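Local atomic coordinates of N-acetylneuraminate lyase (Fusobacterium nucleatum subsp. nucleatum ATCC 25586, PDB entry 5ZKA), a protein that belongs to the dihydrodipicolinate synthetase family and folds as a TIM barrel, a parallel eight-stranded barrel ringed by helices, with further helices after the last strand. Residues E205-A210 with I228-I233; P209-G214 with E235-S240; N253-G258 with K298-K303. One frame throughout, in Å; residues are numbered along the deposited sequence.

Contact 1: residues E205-A210 with I228-I233; sequences EMLLPA and IRAKQI. With EDO (1,2-ethanediol), chain E.
Leu207 and Leu208, at the start of helix 207-212, both close on Ile233 of helix 223-237, and Leu207 also reaches Ala230 one turn earlier. Its methyl CD2 rests on the backbone there, 3.4 Å from Ala230 O, with Ala230 CB 4.0 Å from the same CD2. The isobutyl group is carried across because CG of Leu207 lies opposite the backbone nitrogen (chi1 179°), and it passes Ile233 at a slant. Ile233 answers with its branch methyl CG2, which sits 3.8 Å from Leu208 CB and 4.1 Å from Leu207 CG, so one methyl serves two successive leucines. No hydrogen bond spans the pair; the interface is buried and apolar.

Further out, Met206 holds the N-cap position and its O accepts the N-H of Ala210, closing the first helical turn. Gln249 on helix 242-262 accepts a hydrogen bond from Leu208 N, and Tyr223 touches both Leu207 and Ala230. Away from the interface, Glu205 OE1 accepts a hydrogen bond of 2.7 Å from O1 of 1,2-ethanediol, a probable crystallisation additive that also bonds to Asp204 N. Helix 207-212 follows strand 200-201 and helix 223-237 follows strand 217-220, its neighbour in the sheet. These are adjacent outer helices of a TIM barrel, the first of them forming the beta-alpha-beta crossover between the two strands.

Contact 2: residues P209-G214 with E235-S240; sequences PATVLG and ELAKNS
Thr211 puts its methyl CG2 opposite its own backbone nitrogen, with OG1 beside that nitrogen (chi1 -59°), and the methyl thereby faces Ala237 and Lys238. It lies 3.7 Å from Ala237 CB and equally 3.7 Å from Lys238 CG, touching both at once. The hydroxyl looks back along its helix and is hydrogen-bonded to Leu207 O, which should fix the rotation of the side chain and leave the methyl as the touching branch. The aliphatic part of Lys238 runs across Thr211 at about a right angle. Val212 adds a looser touch, CG1 to Ala237 CB at 4.3 Å.

Just after Ala237, Asn239 turns its amide back so that ND2 donates to Glu235 O at 2.7 Å, nearly straight (171°) and in the amide's own plane; the same oxygen takes a weak bond from Lys238 N.

The pair joins the C-terminal ends of helices 207-212 and 223-237. Val212 also packs on Ile242 and Leu236 on Ile248, both of helix 242-262, while Leu213 packs on Phe184 and Leu187 of helix 184-193. From Gly214 the chain heads for strand 217-220, and a second chain of the assembly packs on Val212 and Leu213.

Contact 3: residues N253-G258 with K298-K303; sequences NDLIEG and KELHKK
Leu300 is the first residue along 298-303 to meet the other helix, and it bears on Gly258 and Leu255. Its CG lies opposite its own carbonyl carbon (chi1 -67°), which sends the two methyls forward over the bare backbone of Gly258: CD1 stands 3.8 Å from Gly258 C and CD2 4.1 Å from Gly258 CA. With no side chain at Gly258, the fork of the leucine can sit directly on the main chain. Nearer the root of the side chain, Leu300 CB meets Leu255 CD1 at 4.2 Å, so the side chain of Leu255 and the main chain of Gly258 together make a buried seat for Leu300.

His301, next in line, turns its back on this seat; its NE2 is hydrogen-bonded to Glu275, and its side chain touches Ile271 and Leu274 of helix 264-274. Lys302 lies on the exposed side, where NZ forms a salt bridge of 2.9 Å with OE2 of Glu299, three residues back, which receives it on its syn lone pair. Lys303 starts out toward helix 242-262, yet its NZ remains 6.2 Å from Asp254 OD2. Both carboxylate oxygens of Asp254 are instead engaged in salt bridges with the second chain.

The contact lays the C-terminal helix 291-304 against helix 242-262, with helix 264-274 beside them, as Leu300 also touches Thr267. All three follow the last barrel strand, 217-220, and helix 242-262 also faces the partner chain.

Overall arrangement
Following the chain, the turn and helix at 205-212 come first and open both contact 1 and contact 2. The chain then runs through strand 217-220 and returns along helix 223-237, closing contact 1 at 228-233 and contact 2 at 235-240. The two loops therefore overlap in a staggered way, neither enclosing the other, and share Pro209 and Ala210; Leu208 CD1 against Ala237 CB, 3.7 Å apart, joins them. Contact 3 opens only afterwards, on helix 242-262, and its loop through helix 264-274 closes at helix 291-304. A probable hydrogen bond from Asn253 ND2 to Glu205 O ties it to contact 1, linking the turn before helix 207-212 to helix 242-262.

Contact 1: residues E205-A210 with I228-I233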
ATOM      1  N   GLU A 205      -1.392  -2.074 -10.623  1.00 21.26           N
ATOM      2  CA  GLU A 205      -0.145  -1.345 -10.456  1.00 28.06           C
ATOM      3  C   GLU A 205       0.519  -1.634  -9.118  1.00 31.07           C
ATOM      4  O   GLU A 205       1.600  -1.101  -8.857  1.00 26.83           O
ATOM      5  CB  GLU A 205      -0.393   0.162 -10.613  1.00 26.43           C
ATOM      6  CG  GLU A 205      -1.208   0.819  -9.509  1.00 26.62           C
ATOM      7  CD  GLU A 205      -2.709   0.623  -9.653  1.00 36.89           C
ATOM      8  OE1 GLU A 205      -3.161  -0.045 -10.617  1.00 34.61           O
ATOM      9  OE2 GLU A 205      -3.436   1.169  -8.800  1.00 41.75           O
ATOM     10  N   MET A 206      -0.112  -2.443  -8.263  1.00 23.55           N
ATOM     11  CA  MET A 206       0.461  -2.863  -6.987  1.00 21.21           C
ATOM     12  C   MET A 206       0.465  -4.386  -6.856  1.00 22.77           C
ATOM     13  O   MET A 206       0.371  -4.926  -5.753  1.00 23.53           O
ATOM     14  CB  MET A 206      -0.282  -2.206  -5.833  1.00 21.81           C
ATOM     15  CG  MET A 206      -0.349  -0.692  -6.029  1.00 26.77           C
ATOM     16  SD  MET A 206      -1.024   0.210  -4.619  1.00 35.06           S
ATOM     17  CE  MET A 206      -2.714  -0.358  -4.634  1.00 27.26           C
ATOM     18  N   LEU A 207       0.616  -5.089  -7.985  1.00 22.63           N
ATOM     19  CA  LEU A 207       0.576  -6.548  -7.974  1.00 23.94           C
ATOM     20  C   LEU A 207       1.741  -7.139  -7.189  1.00 23.60           C
ATOM     21  O   LEU A 207       1.567  -8.096  -6.428  1.00 27.03           O
ATOM     22  CB  LEU A 207       0.584  -7.072  -9.413  1.00 21.88           C
ATOM     23  CG  LEU A 207       0.572  -8.593  -9.602  1.00 25.40           C
ATOM     24  CD1 LEU A 207      -0.621  -9.235  -8.875  1.00 26.01           C
ATOM     25  CD2 LEU A 207       0.503  -8.919 -11.092  1.00 24.90           C
ATOM     26  N   LEU A 208       2.938  -6.581  -7.351  1.00 20.84           N
ATOM     27  CA  LEU A 208       4.096  -7.166  -6.673  1.00 25.29           C
ATOM     28  C   LEU A 208       3.984  -7.058  -5.155  1.00 24.29           C
ATOM     29  O   LEU A 208       4.137  -8.090  -4.474  1.00 25.32           O
ATOM     30  CB  LEU A 208       5.386  -6.536  -7.208  1.00 24.72           C
ATOM     31  CG  LEU A 208       6.651  -6.778  -6.385  1.00 27.80           C
ATOM     32  CD1 LEU A 208       6.962  -8.258  -6.236  1.00 29.47           C
ATOM     33  CD2 LEU A 208       7.812  -6.058  -7.064  1.00 25.18           C
ATOM     34  N   PRO A 209       3.727  -5.888  -4.557  1.00 24.33           N
ATOM     35  CA  PRO A 209       3.607  -5.859  -3.086  1.00 24.47           C
ATOM     36  C   PRO A 209       2.468  -6.718  -2.563  1.00 22.77           C
ATOM     37  O   PRO A 209       2.585  -7.319  -1.488  1.00 24.04           O
ATOM     38  CB  PRO A 209       3.390  -4.370  -2.769  1.00 27.43           C
ATOM     39  CG  PRO A 209       3.016  -3.723  -4.073  1.00 24.90           C
ATOM     40  CD  PRO A 209       3.700  -4.531  -5.139  1.00 23.81           C
ATOM     41  N   ALA A 210       1.370  -6.820  -3.312  1.00 23.22           N
ATOM     42  CA  ALA A 210       0.282  -7.707  -2.911  1.00 22.98           C
ATOM     43  C   ALA A 210       0.704  -9.170  -2.963  1.00 29.74           C
ATOM     44  O   ALA A 210       0.336  -9.958  -2.086  1.00 23.27           O
ATOM     45  CB  ALA A 210      -0.930  -7.475  -3.816  1.00 23.55           C
ATOM     46  N   ILE A 228       0.684 -11.039 -19.932  1.00 25.52           N
ATOM     47  CA  ILE A 228       1.945 -11.786 -19.927  1.00 30.75           C
ATOM     48  C   ILE A 228       2.834 -11.305 -18.787  1.00 31.93           C
ATOM     49  O   ILE A 228       3.303 -12.102 -17.962  1.00 30.56           O
ATOM     50  CB  ILE A 228       2.659 -11.664 -21.286  1.00 30.32           C
ATOM     51  CG1 ILE A 228       1.816 -12.309 -22.385  1.00 33.62           C
ATOM     52  CG2 ILE A 228       4.062 -12.310 -21.245  1.00 30.81           C
ATOM     53  CD1 ILE A 228       1.399 -13.721 -22.079  1.00 42.16           C
ATOM     54  N   ARG A 229       3.076  -9.990 -18.726  1.00 26.84           N
ATOM     55  CA  ARG A 229       3.905  -9.431 -17.655  1.00 26.34           C
ATOM     56  C   ARG A 229       3.294  -9.689 -16.285  1.00 28.28           C
ATOM     57  O   ARG A 229       4.013  -9.971 -15.320  1.00 27.68           O
ATOM     58  CB  ARG A 229       4.090  -7.923 -17.854  1.00 28.12           C
ATOM     59  CG  ARG A 229       5.174  -7.535 -18.869  1.00 28.09           C
ATOM     60  CD  ARG A 229       5.421  -6.025 -18.806  1.00 32.19           C
ATOM     61  NE  ARG A 229       6.314  -5.605 -19.877  1.00 30.50           N
ATOM     62  CZ  ARG A 229       5.909  -5.127 -21.048  1.00 35.05           C
ATOM     63  NH1 ARG A 229       4.607  -5.002 -21.288  1.00 29.88           N
ATOM     64  NH2 ARG A 229       6.806  -4.791 -21.981  1.00 29.78           N
ATOM     65  N   ALA A 230       1.967  -9.591 -16.179  1.00 28.43           N
ATOM     66  CA  ALA A 230       1.318  -9.770 -14.882  1.00 25.27           C
ATOM     67  C   ALA A 230       1.561 -11.165 -14.326  1.00 27.38           C
ATOM     68  O   ALA A 230       1.842 -11.325 -13.133  1.00 25.47           O
ATOM     69  CB  ALA A 230      -0.182  -9.508 -15.002  1.00 28.46           C
ATOM     70  N   LYS A 231       1.430 -12.193 -15.167  1.00 28.93           N
ATOM     71  CA  LYS A 231       1.748 -13.541 -14.711  1.00 32.27           C
ATOM     72  C   LYS A 231       3.219 -13.666 -14.322  1.00 33.10           C
ATOM     73  O   LYS A 231       3.553 -14.363 -13.357  1.00 34.33           O
ATOM     74  CB  LYS A 231       1.394 -14.563 -15.793  1.00 35.71           C
ATOM     75  CG  LYS A 231      -0.088 -14.820 -15.932  1.00 48.79           C
ATOM     76  CD  LYS A 231      -0.340 -16.006 -16.855  1.00 57.30           C
ATOM     77  CE  LYS A 231      -0.387 -17.309 -16.091  1.00 55.04           C
ATOM     78  NZ  LYS A 231      -1.122 -18.324 -16.886  1.00 54.78           N
ATOM     79  N   GLN A 232       4.116 -13.004 -15.060  1.00 29.63           N
ATOM     80  CA  GLN A 232       5.533 -13.035 -14.694  1.00 25.19           C
ATOM     81  C   GLN A 232       5.751 -12.452 -13.297  1.00 29.25           C
ATOM     82  O   GLN A 232       6.387 -13.083 -12.444  1.00 29.73           O
ATOM     83  CB  GLN A 232       6.369 -12.267 -15.726  1.00 28.70           C
ATOM     84  CG  GLN A 232       6.524 -12.969 -17.065  1.00 32.42           C
ATOM     85  CD  GLN A 232       7.152 -12.077 -18.133  1.00 35.88           C
ATOM     86  OE1 GLN A 232       7.257 -10.857 -17.967  1.00 36.00           O
ATOM     87  NE2 GLN A 232       7.564 -12.686 -19.238  1.00 43.97           N
ATOM     88  N   ILE A 233       5.240 -11.240 -13.049  1.00 25.80           N
ATOM     89  CA  ILE A 233       5.386 -10.627 -11.720  1.00 26.81           C
ATOM     90  C   ILE A 233       4.910 -11.592 -10.642  1.00 31.39           C
ATOM     91  O   ILE A 233       5.634 -11.899  -9.686  1.00 29.95           O
ATOM     92  CB  ILE A 233       4.621  -9.295 -11.641  1.00 23.24           C
ATOM     93  CG1 ILE A 233       5.203  -8.246 -12.602  1.00 24.51           C
ATOM     94  CG2 ILE A 233       4.606  -8.776 -10.185  1.00 28.16           C
ATOM     95  CD1 ILE A 233       4.267  -7.032 -12.835  1.00 26.24           C
TER
HETATM   96  C1  EDO E 303      -5.267  -0.691 -13.120  1.00 51.44           C
HETATM   97  O1  EDO E 303      -5.406  -1.069 -11.775  1.00 47.78           O
HETATM   98  C2  EDO E 303      -5.541   0.802 -13.264  1.00 54.70           C
HETATM   99  O2  EDO E 303      -6.878   1.047 -12.919  1.00 57.80           O

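Contact 2: residues P209-G214 with E235-S240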
ATOM      1  N   PRO A 209       3.727  -5.888  -4.557  1.00 24.33           N
ATOM      2  CA  PRO A 209       3.607  -5.859  -3.086  1.00 24.47           C
ATOM      3  C   PRO A 209       2.468  -6.718  -2.563  1.00 22.77           C
ATOM      4  O   PRO A 209       2.585  -7.319  -1.488  1.00 24.04           O
ATOM      5  CB  PRO A 209       3.390  -4.370  -2.769  1.00 27.43           C
ATOM      6  CG  PRO A 209       3.016  -3.723  -4.073  1.00 24.90           C
ATOM      7  CD  PRO A 209       3.700  -4.531  -5.139  1.00 23.81           C
ATOM      8  N   ALA A 210       1.370  -6.820  -3.312  1.00 23.22           N
ATOM      9  CA  ALA A 210       0.282  -7.707  -2.911  1.00 22.98           C
ATOM     10  C   ALA A 210       0.704  -9.170  -2.963  1.00 29.74           C
ATOM     11  O   ALA A 210       0.336  -9.958  -2.086  1.00 23.27           O
ATOM     12  CB  ALA A 210      -0.930  -7.475  -3.816  1.00 23.55           C
ATOM     13  N   THR A 211       1.467  -9.561  -3.994  1.00 24.92           N
ATOM     14  CA  THR A 211       1.869 -10.960  -4.115  1.00 20.81           C
ATOM     15  C   THR A 211       2.678 -11.424  -2.904  1.00 22.30           C
ATOM     16  O   THR A 211       2.486 -12.545  -2.415  1.00 26.91           O
ATOM     17  CB  THR A 211       2.660 -11.166  -5.411  1.00 25.93           C
ATOM     18  OG1 THR A 211       1.826 -10.780  -6.510  1.00 28.54           O
ATOM     19  CG2 THR A 211       3.034 -12.631  -5.578  1.00 27.61           C
ATOM     20  N   VAL A 212       3.580 -10.583  -2.390  1.00 22.08           N
ATOM     21  CA  VAL A 212       4.398 -11.057  -1.273  1.00 23.81           C
ATOM     22  C   VAL A 212       3.647 -11.042   0.054  1.00 25.61           C
ATOM     23  O   VAL A 212       4.142 -11.614   1.038  1.00 28.78           O
ATOM     24  CB  VAL A 212       5.710 -10.255  -1.161  1.00 23.95           C
ATOM     25  CG1 VAL A 212       6.486 -10.311  -2.497  1.00 27.41           C
ATOM     26  CG2 VAL A 212       5.455  -8.806  -0.718  1.00 21.47           C
ATOM     27  N   LEU A 213       2.472 -10.412   0.117  1.00 26.44           N
ATOM     28  CA  LEU A 213       1.555 -10.572   1.245  1.00 25.79           C
ATOM     29  C   LEU A 213       0.635 -11.779   1.079  1.00 27.26           C
ATOM     30  O   LEU A 213      -0.299 -11.947   1.866  1.00 32.13           O
ATOM     31  CB  LEU A 213       0.703  -9.311   1.433  1.00 20.65           C
ATOM     32  CG  LEU A 213       1.457  -8.085   1.972  1.00 25.19           C
ATOM     33  CD1 LEU A 213       0.509  -6.909   2.131  1.00 28.61           C
ATOM     34  CD2 LEU A 213       2.108  -8.398   3.324  1.00 27.15           C
ATOM     35  N   GLY A 214       0.864 -12.610   0.060  1.00 23.92           N
ATOM     36  CA  GLY A 214       0.199 -13.895  -0.038  1.00 25.51           C
ATOM     37  C   GLY A 214      -1.151 -13.912  -0.723  1.00 24.78           C
ATOM     38  O   GLY A 214      -1.913 -14.864  -0.509  1.00 25.22           O
ATOM     39  N   GLU A 235       4.363 -14.923 -10.677  1.00 30.40           N
ATOM     40  CA  GLU A 235       5.136 -16.153 -10.521  1.00 29.23           C
ATOM     41  C   GLU A 235       6.530 -15.875  -9.979  1.00 33.59           C
ATOM     42  O   GLU A 235       7.022 -16.612  -9.116  1.00 35.32           O
ATOM     43  CB  GLU A 235       5.236 -16.898 -11.854  1.00 32.65           C
ATOM     44  N   LEU A 236       7.193 -14.835 -10.488  1.00 28.75           N
ATOM     45  CA  LEU A 236       8.547 -14.556 -10.024  1.00 34.22           C
ATOM     46  C   LEU A 236       8.559 -14.194  -8.544  1.00 30.38           C
ATOM     47  O   LEU A 236       9.471 -14.593  -7.814  1.00 31.60           O
ATOM     48  CB  LEU A 236       9.172 -13.434 -10.846  1.00 32.20           C
ATOM     49  CG  LEU A 236       9.479 -13.753 -12.307  1.00 31.27           C
ATOM     50  CD1 LEU A 236       9.614 -12.448 -13.074  1.00 33.46           C
ATOM     51  CD2 LEU A 236      10.738 -14.578 -12.419  1.00 36.67           C
ATOM     52  N   ALA A 237       7.561 -13.435  -8.088  1.00 29.31           N
ATOM     53  CA  ALA A 237       7.553 -12.999  -6.694  1.00 29.99           C
ATOM     54  C   ALA A 237       7.282 -14.153  -5.734  1.00 36.80           C
ATOM     55  O   ALA A 237       7.751 -14.123  -4.589  1.00 33.88           O
ATOM     56  CB  ALA A 237       6.522 -11.881  -6.482  1.00 31.53           C
ATOM     57  N   LYS A 238       6.535 -15.171  -6.170  1.00 33.33           N
ATOM     58  CA  LYS A 238       6.311 -16.363  -5.358  1.00 31.43           C
ATOM     59  C   LYS A 238       7.471 -17.356  -5.405  1.00 41.65           C
ATOM     60  O   LYS A 238       7.404 -18.387  -4.726  1.00 40.81           O
ATOM     61  CB  LYS A 238       5.034 -17.088  -5.809  1.00 32.23           C
ATOM     62  CG  LYS A 238       3.752 -16.271  -5.770  1.00 43.00           C
ATOM     63  CD  LYS A 238       2.773 -16.759  -6.844  1.00 56.26           C
ATOM     64  CE  LYS A 238       2.191 -18.109  -6.507  1.00 65.51           C
ATOM     65  NZ  LYS A 238       2.029 -18.222  -5.040  1.00 68.46           N
ATOM     66  N   ASN A 239       8.518 -17.097  -6.189  1.00 36.18           N
ATOM     67  CA  ASN A 239       9.531 -18.120  -6.442  1.00 36.60           C
ATOM     68  C   ASN A 239      10.937 -17.541  -6.376  1.00 37.85           C
ATOM     69  O   ASN A 239      11.814 -17.915  -7.163  1.00 42.73           O
ATOM     70  CB  ASN A 239       9.302 -18.806  -7.788  1.00 40.44           C
ATOM     71  CG  ASN A 239       8.089 -19.718  -7.777  1.00 47.31           C
ATOM     72  OD1 ASN A 239       8.160 -20.852  -7.292  1.00 48.98           O
ATOM     73  ND2 ASN A 239       6.969 -19.233  -8.323  1.00 43.38           N
ATOM     74  N   SER A 240      11.163 -16.628  -5.424  1.00 42.85           N
ATOM     75  CA  SER A 240      12.505 -16.168  -5.037  1.00 40.19           C
ATOM     76  C   SER A 240      13.209 -15.419  -6.163  1.00 41.16           C
ATOM     77  O   SER A 240      14.426 -15.524  -6.338  1.00 38.79           O
ATOM     78  CB  SER A 240      13.371 -17.327  -4.539  1.00 45.59           C
ATOM     79  OG  SER A 240      12.657 -18.121  -3.603  1.00 49.77           O
TER

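Contact 3: residues N253-G258 with K298-K303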
ATOM      1  N   ASN A 253       4.261  -0.520 -14.807  1.00 24.02           N
ATOM      2  CA  ASN A 253       3.688   0.726 -14.318  1.00 23.42           C
ATOM      3  C   ASN A 253       4.029   1.928 -15.195  1.00 26.95           C
ATOM      4  O   ASN A 253       3.303   2.924 -15.153  1.00 23.25           O
ATOM      5  CB  ASN A 253       4.107   0.951 -12.855  1.00 24.73           C
ATOM      6  CG  ASN A 253       3.329   0.055 -11.901  1.00 29.11           C
ATOM      7  OD1 ASN A 253       2.591  -0.825 -12.346  1.00 28.01           O
ATOM      8  ND2 ASN A 253       3.478   0.274 -10.592  1.00 22.16           N
ATOM      9  N   ASP A 254       5.093   1.867 -15.998  1.00 26.55           N
ATOM     10  CA  ASP A 254       5.247   2.870 -17.052  1.00 28.21           C
ATOM     11  C   ASP A 254       4.088   2.781 -18.040  1.00 29.67           C
ATOM     12  O   ASP A 254       3.552   3.799 -18.495  1.00 26.75           O
ATOM     13  CB  ASP A 254       6.571   2.664 -17.795  1.00 26.32           C
ATOM     14  CG  ASP A 254       7.781   3.195 -17.040  1.00 35.83           C
ATOM     15  OD1 ASP A 254       7.614   3.901 -16.015  1.00 37.67           O
ATOM     16  OD2 ASP A 254       8.912   2.911 -17.496  1.00 38.27           O
ATOM     17  N   LEU A 255       3.705   1.560 -18.400  1.00 27.06           N
ATOM     18  CA  LEU A 255       2.570   1.372 -19.292  1.00 26.42           C
ATOM     19  C   LEU A 255       1.270   1.805 -18.616  1.00 26.95           C
ATOM     20  O   LEU A 255       0.468   2.539 -19.205  1.00 27.58           O
ATOM     21  CB  LEU A 255       2.503  -0.090 -19.731  1.00 28.17           C
ATOM     22  CG  LEU A 255       1.199  -0.519 -20.409  1.00 29.24           C
ATOM     23  CD1 LEU A 255       0.997   0.242 -21.726  1.00 26.74           C
ATOM     24  CD2 LEU A 255       1.211  -2.024 -20.638  1.00 26.16           C
ATOM     25  N   ILE A 256       1.050   1.376 -17.373  1.00 23.66           N
ATOM     26  CA  ILE A 256      -0.187   1.740 -16.678  1.00 24.29           C
ATOM     27  C   ILE A 256      -0.269   3.249 -16.489  1.00 25.35           C
ATOM     28  O   ILE A 256      -1.342   3.849 -16.625  1.00 25.95           O
ATOM     29  CB  ILE A 256      -0.291   0.980 -15.340  1.00 22.19           C
ATOM     30  CG1 ILE A 256      -0.506  -0.513 -15.617  1.00 25.41           C
ATOM     31  CG2 ILE A 256      -1.437   1.542 -14.481  1.00 27.11           C
ATOM     32  CD1 ILE A 256      -0.637  -1.357 -14.359  1.00 26.45           C
ATOM     33  N   GLU A 257       0.861   3.892 -16.190  1.00 27.26           N
ATOM     34  CA  GLU A 257       0.846   5.339 -16.013  1.00 27.33           C
ATOM     35  C   GLU A 257       0.389   6.036 -17.287  1.00 31.03           C
ATOM     36  O   GLU A 257      -0.395   6.991 -17.233  1.00 28.35           O
ATOM     37  CB  GLU A 257       2.236   5.825 -15.596  1.00 31.21           C
ATOM     38  CG  GLU A 257       2.393   7.321 -15.500  1.00 34.58           C
ATOM     39  CD  GLU A 257       3.857   7.711 -15.333  1.00 43.78           C
ATOM     40  OE1 GLU A 257       4.343   7.685 -14.190  1.00 39.26           O
ATOM     41  OE2 GLU A 257       4.524   8.012 -16.350  1.00 44.78           O
ATOM     42  N   GLY A 258       0.834   5.543 -18.449  1.00 23.93           N
ATOM     43  CA  GLY A 258       0.356   6.102 -19.704  1.00 25.12           C
ATOM     44  C   GLY A 258      -1.107   5.787 -19.962  1.00 26.19           C
ATOM     45  O   GLY A 258      -1.861   6.640 -20.439  1.00 28.07           O
ATOM     46  N   LYS A 298      -1.040   4.465 -29.696  1.00 29.18           N
ATOM     47  CA  LYS A 298      -0.165   3.816 -30.665  1.00 31.17           C
ATOM     48  C   LYS A 298       1.271   3.800 -30.164  1.00 32.67           C
ATOM     49  O   LYS A 298       2.001   2.825 -30.383  1.00 34.26           O
ATOM     50  CB  LYS A 298      -0.272   4.520 -32.016  1.00 27.34           C
ATOM     51  CG  LYS A 298       0.640   3.949 -33.095  1.00 35.88           C
ATOM     52  CD  LYS A 298       0.365   4.595 -34.443  1.00 45.64           C
ATOM     53  CE  LYS A 298       1.489   4.298 -35.442  1.00 52.94           C
ATOM     54  NZ  LYS A 298       1.244   4.908 -36.788  1.00 57.25           N
ATOM     55  N   GLU A 299       1.682   4.853 -29.445  1.00 30.56           N
ATOM     56  CA  GLU A 299       3.054   4.902 -28.945  1.00 34.46           C
ATOM     57  C   GLU A 299       3.250   3.953 -27.771  1.00 35.56           C
ATOM     58  O   GLU A 299       4.303   3.310 -27.671  1.00 33.21           O
ATOM     59  CB  GLU A 299       3.433   6.331 -28.554  1.00 37.66           C
ATOM     60  CG  GLU A 299       3.646   7.256 -29.747  1.00 51.20           C
ATOM     61  CD  GLU A 299       4.652   6.703 -30.750  1.00 61.68           C
ATOM     62  OE1 GLU A 299       5.836   6.540 -30.385  1.00 65.41           O
ATOM     63  OE2 GLU A 299       4.257   6.425 -31.904  1.00 66.26           O
ATOM     64  N   LEU A 300       2.250   3.863 -26.876  1.00 30.55           N
ATOM     65  CA  LEU A 300       2.295   2.885 -25.788  1.00 28.40           C
ATOM     66  C   LEU A 300       2.372   1.464 -26.332  1.00 27.99           C
ATOM     67  O   LEU A 300       3.129   0.628 -25.820  1.00 31.82           O
ATOM     68  CB  LEU A 300       1.059   3.016 -24.891  1.00 28.94           C
ATOM     69  CG  LEU A 300       0.898   4.291 -24.065  1.00 28.45           C
ATOM     70  CD1 LEU A 300      -0.467   4.307 -23.366  1.00 30.11           C
ATOM     71  CD2 LEU A 300       2.018   4.410 -23.046  1.00 28.70           C
ATOM     72  N   HIS A 301       1.566   1.161 -27.348  1.00 26.47           N
ATOM     73  CA  HIS A 301       1.627  -0.158 -27.966  1.00 31.67           C
ATOM     74  C   HIS A 301       3.014  -0.425 -28.555  1.00 34.82           C
ATOM     75  O   HIS A 301       3.617  -1.476 -28.302  1.00 33.10           O
ATOM     76  CB  HIS A 301       0.534  -0.265 -29.029  1.00 32.52           C
ATOM     77  CG  HIS A 301       0.489  -1.587 -29.729  1.00 34.29           C
ATOM     78  ND1 HIS A 301       0.941  -1.760 -31.018  1.00 37.20           N
ATOM     79  CD2 HIS A 301       0.047  -2.800 -29.320  1.00 31.53           C
ATOM     80  CE1 HIS A 301       0.777  -3.021 -31.377  1.00 37.06           C
ATOM     81  NE2 HIS A 301       0.244  -3.675 -30.363  1.00 36.57           N
ATOM     82  N   LYS A 302       3.548   0.531 -29.325  1.00 33.06           N
ATOM     83  CA  LYS A 302       4.860   0.336 -29.942  1.00 39.74           C
ATOM     84  C   LYS A 302       5.962   0.159 -28.897  1.00 36.03           C
ATOM     85  O   LYS A 302       6.898  -0.621 -29.100  1.00 35.14           O
ATOM     86  CB  LYS A 302       5.183   1.510 -30.869  1.00 46.23           C
ATOM     87  CG  LYS A 302       4.594   1.361 -32.264  1.00 55.02           C
ATOM     88  CD  LYS A 302       4.418   2.705 -32.965  1.00 63.75           C
ATOM     89  CE  LYS A 302       5.713   3.504 -33.005  1.00 73.39           C
ATOM     90  NZ  LYS A 302       5.589   4.705 -33.886  1.00 79.67           N
ATOM     91  N   LYS A 303       5.866   0.863 -27.769  1.00 33.07           N
ATOM     92  CA  LYS A 303       6.949   0.808 -26.789  1.00 33.95           C
ATOM     93  C   LYS A 303       6.846  -0.407 -25.872  1.00 36.93           C
ATOM     94  O   LYS A 303       7.870  -0.969 -25.472  1.00 35.31           O
ATOM     95  CB  LYS A 303       6.960   2.090 -25.948  1.00 35.01           C
ATOM     96  CG  LYS A 303       8.013   2.113 -24.839  1.00 36.85           C
ATOM     97  CD  LYS A 303       8.218   3.524 -24.308  1.00 42.07           C
ATOM     98  CE  LYS A 303       9.232   3.557 -23.160  1.00 53.86           C
ATOM     99  NZ  LYS A 303      10.491   2.825 -23.498  1.00 62.24           N
TER